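Local coordinates for protein glutaryl-CoA dehydrogenase (Mycobacterium smegmatis, PDB 3SF6) that belongs to the acyl-CoA dehydrogenase family of flavoproteins and assembles from four chains, each pairing a largely helical fold with a beta-sheet middle region, at residues 352-357 against 367-372. Sequence-based numbering, arbitrary orientation.
Sequences TARTVL and PVMRHA. With FDA (dihydroflavine-adenine dinucleotide), chain B.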
# COMPACT_ATOMS: atom_id res chain seq x y z
N THR A 352 -6.91 -8.41 -7.07
CA THR A 352 -8.06 -7.58 -6.71
C THR A 352 -9.30 -8.06 -7.45
O THR A 352 -10.40 -8.14 -6.89
CB THR A 352 -7.77 -6.11 -6.97
OG1 THR A 352 -6.68 -5.72 -6.10
CG2 THR A 352 -9.00 -5.27 -6.64
N ALA A 353 -9.12 -8.39 -8.72
CA ALA A 353 -10.24 -8.87 -9.53
C ALA A 353 -10.83 -10.14 -8.92
O ALA A 353 -12.04 -10.33 -8.87
CB ALA A 353 -9.72 -9.17 -10.96
N ARG A 354 -9.97 -11.04 -8.45
CA ARG A 354 -10.46 -12.29 -7.87
C ARG A 354 -11.41 -11.99 -6.69
O ARG A 354 -12.47 -12.64 -6.51
CB ARG A 354 -9.29 -13.15 -7.42
CG ARG A 354 -9.56 -14.65 -7.37
CD ARG A 354 -10.55 -15.10 -6.33
NE ARG A 354 -10.15 -14.69 -5.00
CZ ARG A 354 -10.94 -14.62 -3.93
NH1 ARG A 354 -10.42 -14.22 -2.78
NH2 ARG A 354 -12.24 -14.92 -3.99
N THR A 355 -11.09 -10.98 -5.89
CA THR A 355 -11.93 -10.66 -4.73
C THR A 355 -13.35 -10.21 -5.13
O THR A 355 -14.32 -10.47 -4.42
CB THR A 355 -11.29 -9.62 -3.79
OG1 THR A 355 -11.29 -8.32 -4.40
CG2 THR A 355 -9.87 -10.01 -3.39
N VAL A 356 -13.46 -9.56 -6.29
CA VAL A 356 -14.72 -9.06 -6.80
C VAL A 356 -15.62 -10.24 -7.19
O VAL A 356 -16.84 -10.15 -7.08
CB VAL A 356 -14.48 -8.11 -8.00
CG1 VAL A 356 -15.82 -7.67 -8.68
CG2 VAL A 356 -13.70 -6.84 -7.58
N LEU A 357 -15.00 -11.34 -7.63
CA LEU A 357 -15.77 -12.54 -8.03
C LEU A 357 -16.27 -13.38 -6.88
O LEU A 357 -17.08 -14.29 -7.09
CB LEU A 357 -14.96 -13.42 -8.98
CG LEU A 357 -14.32 -12.76 -10.17
CD1 LEU A 357 -13.57 -13.80 -11.06
CD2 LEU A 357 -15.23 -11.88 -10.96
N PRO A 367 -10.89 -16.86 -15.51
CA PRO A 367 -9.45 -16.97 -15.78
C PRO A 367 -8.53 -16.35 -14.73
O PRO A 367 -7.31 -16.40 -14.87
CB PRO A 367 -9.34 -16.22 -17.12
CG PRO A 367 -10.34 -15.15 -17.01
CD PRO A 367 -11.51 -15.82 -16.37
N VAL A 368 -9.12 -15.72 -13.70
CA VAL A 368 -8.38 -14.84 -12.81
C VAL A 368 -7.29 -15.54 -11.96
O VAL A 368 -6.17 -15.04 -11.86
CB VAL A 368 -9.36 -14.00 -11.95
CG1 VAL A 368 -8.61 -13.11 -10.96
CG2 VAL A 368 -10.27 -13.14 -12.92
N MET A 369 -7.63 -16.69 -11.36
CA MET A 369 -6.65 -17.39 -10.56
C MET A 369 -5.50 -17.89 -11.44
O MET A 369 -4.34 -17.88 -11.00
CB MET A 369 -7.25 -18.53 -9.74
CG MET A 369 -7.99 -18.02 -8.53
SD MET A 369 -6.93 -17.25 -7.32
CE MET A 369 -5.70 -18.57 -6.90
N ARG A 370 -5.81 -18.36 -12.65
CA ARG A 370 -4.74 -18.82 -13.58
C ARG A 370 -3.80 -17.65 -13.89
O ARG A 370 -2.58 -17.79 -13.82
CB ARG A 370 -5.37 -19.38 -14.85
CG ARG A 370 -4.35 -19.76 -15.91
CD ARG A 370 -4.94 -20.62 -17.00
NE ARG A 370 -6.18 -20.07 -17.53
CZ ARG A 370 -6.24 -19.05 -18.39
NH1 ARG A 370 -7.43 -18.59 -18.79
NH2 ARG A 370 -5.13 -18.48 -18.89
N HIS A 371 -4.37 -16.51 -14.26
CA HIS A 371 -3.57 -15.32 -14.50
C HIS A 371 -2.73 -14.91 -13.28
O HIS A 371 -1.53 -14.66 -13.43
CB HIS A 371 -4.41 -14.13 -14.95
CG HIS A 371 -4.88 -14.21 -16.35
ND1 HIS A 371 -4.04 -14.43 -17.43
CD2 HIS A 371 -6.12 -14.05 -16.86
CE1 HIS A 371 -4.76 -14.41 -18.54
NE2 HIS A 371 -6.03 -14.17 -18.22
N ALA A 372 -3.33 -14.87 -12.10
CA ALA A 372 -2.62 -14.45 -10.90
C ALA A 372 -1.46 -15.42 -10.60
O ALA A 372 -0.35 -14.98 -10.32
CB ALA A 372 -3.58 -14.36 -9.70
PA FDA B . -21.01 -12.12 -3.17
O1A FDA B . -21.77 -11.88 -1.94
O2A FDA B . -21.68 -12.27 -4.47
O5B FDA B . -19.99 -10.87 -3.22
C5B FDA B . -19.21 -10.63 -4.41
C4B FDA B . -18.26 -9.47 -4.16
O4B FDA B . -19.08 -8.29 -3.94
C3B FDA B . -17.39 -9.61 -2.93
O3B FDA B . -16.12 -8.96 -3.15
C2B FDA B . -18.21 -8.87 -1.88
O2B FDA B . -17.39 -8.48 -0.76
C1B FDA B . -18.80 -7.70 -2.68
N9A FDA B . -20.04 -7.20 -2.06
C8A FDA B . -21.19 -7.90 -1.86
N7A FDA B . -22.09 -7.13 -1.22
C5A FDA B . -21.48 -5.92 -1.00
C6A FDA B . -21.86 -4.73 -0.39
N6A FDA B . -23.09 -4.57 0.16
N1A FDA B . -20.97 -3.71 -0.37
C2A FDA B . -19.75 -3.84 -0.88
N3A FDA B . -19.34 -4.95 -1.46
C4A FDA B . -20.19 -6.00 -1.52
N1 FDA B . -20.80 -21.13 2.63
C2 FDA B . -21.54 -21.95 3.42
O2 FDA B . -22.73 -21.66 3.66
N3 FDA B . -20.97 -23.05 3.96
C4 FDA B . -19.71 -23.43 3.72
O4 FDA B . -19.23 -24.50 4.18
C4X FDA B . -18.92 -22.58 2.92
N5 FDA B . -17.65 -22.92 2.59
C5X FDA B . -17.02 -22.28 1.54
C6 FDA B . -15.87 -22.81 0.96
C7 FDA B . -15.20 -22.18 -0.07
C7M FDA B . -13.99 -22.85 -0.73
C8 FDA B . -15.69 -20.96 -0.52
C8M FDA B . -14.94 -20.27 -1.66
C9 FDA B . -16.83 -20.41 0.03
C9A FDA B . -17.51 -21.07 1.07
N10 FDA B . -18.72 -20.58 1.58
C10 FDA B . -19.50 -21.44 2.38
C1' FDA B . -19.43 -19.51 0.88
C2' FDA B . -18.90 -18.15 1.36
O2' FDA B . -19.44 -17.83 2.66
C3' FDA B . -19.31 -17.09 0.36
O3' FDA B . -18.48 -17.24 -0.79
C4' FDA B . -19.14 -15.66 0.89
O4' FDA B . -20.14 -15.37 1.89
C5' FDA B . -19.20 -14.61 -0.21
O5' FDA B . -20.43 -14.76 -0.94
P FDA B . -20.36 -14.82 -2.53
O1P FDA B . -19.24 -15.67 -2.93
O2P FDA B . -21.71 -15.13 -3.03
O3P FDA B . -19.95 -13.32 -2.98
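Val368 sets its two methyl groups against three residues of the facing helix and is the centre of this small, buried contact. With CG1 anti to the backbone N (chi1 178°), the fork opens toward helix 332-357: CG1 rests on the backbone at Arg354, 3.5 Å from its N, and lies 4.1 Å from CB of Ala353. On the other branch, CG2 of Val368 meets CD1 of Leu357 tip to tip at 3.8 Å; Leu357 also packs on Tyr283 and Tyr366. One valine near the start of helix 368-380 thus meets residues on successive turns of one face of helix 332-357.

Beside it, Arg354 and Met369 run side by side, pointing the same way, with the arginine CG 3.7 Å from the thioether SD. The bends of Arg354 at chi2 and chi3 let its aliphatic base serve this packing while the guanidinium turns to polar partners: NE forms a salt bridge with Glu376 of the second subunit, and NH2 a hydrogen bond with Thr380 of that subunit.

The two short segments run nearly antiparallel, at 161° with axes 9.7 Å apart, and join helix 332-357 to helix 368-380 within the helical C-terminal domain of the acyl-CoA dehydrogenase fold. On the side turned away from Val368, the carbonyl O of Thr355 accepts a hydrogen bond from O3B of dihydroflavine-adenine dinucleotide, 2.7 Å away. Between the helices the chemistry is therefore apolar, resting on methyl, methylene and thioether contacts, whereas the guanidinium of Arg354 bonds across the subunit interface, where Glu376 of the second subunit probably balances its charge, so a single side chain contributes to both intrachain packing and tetramer assembly.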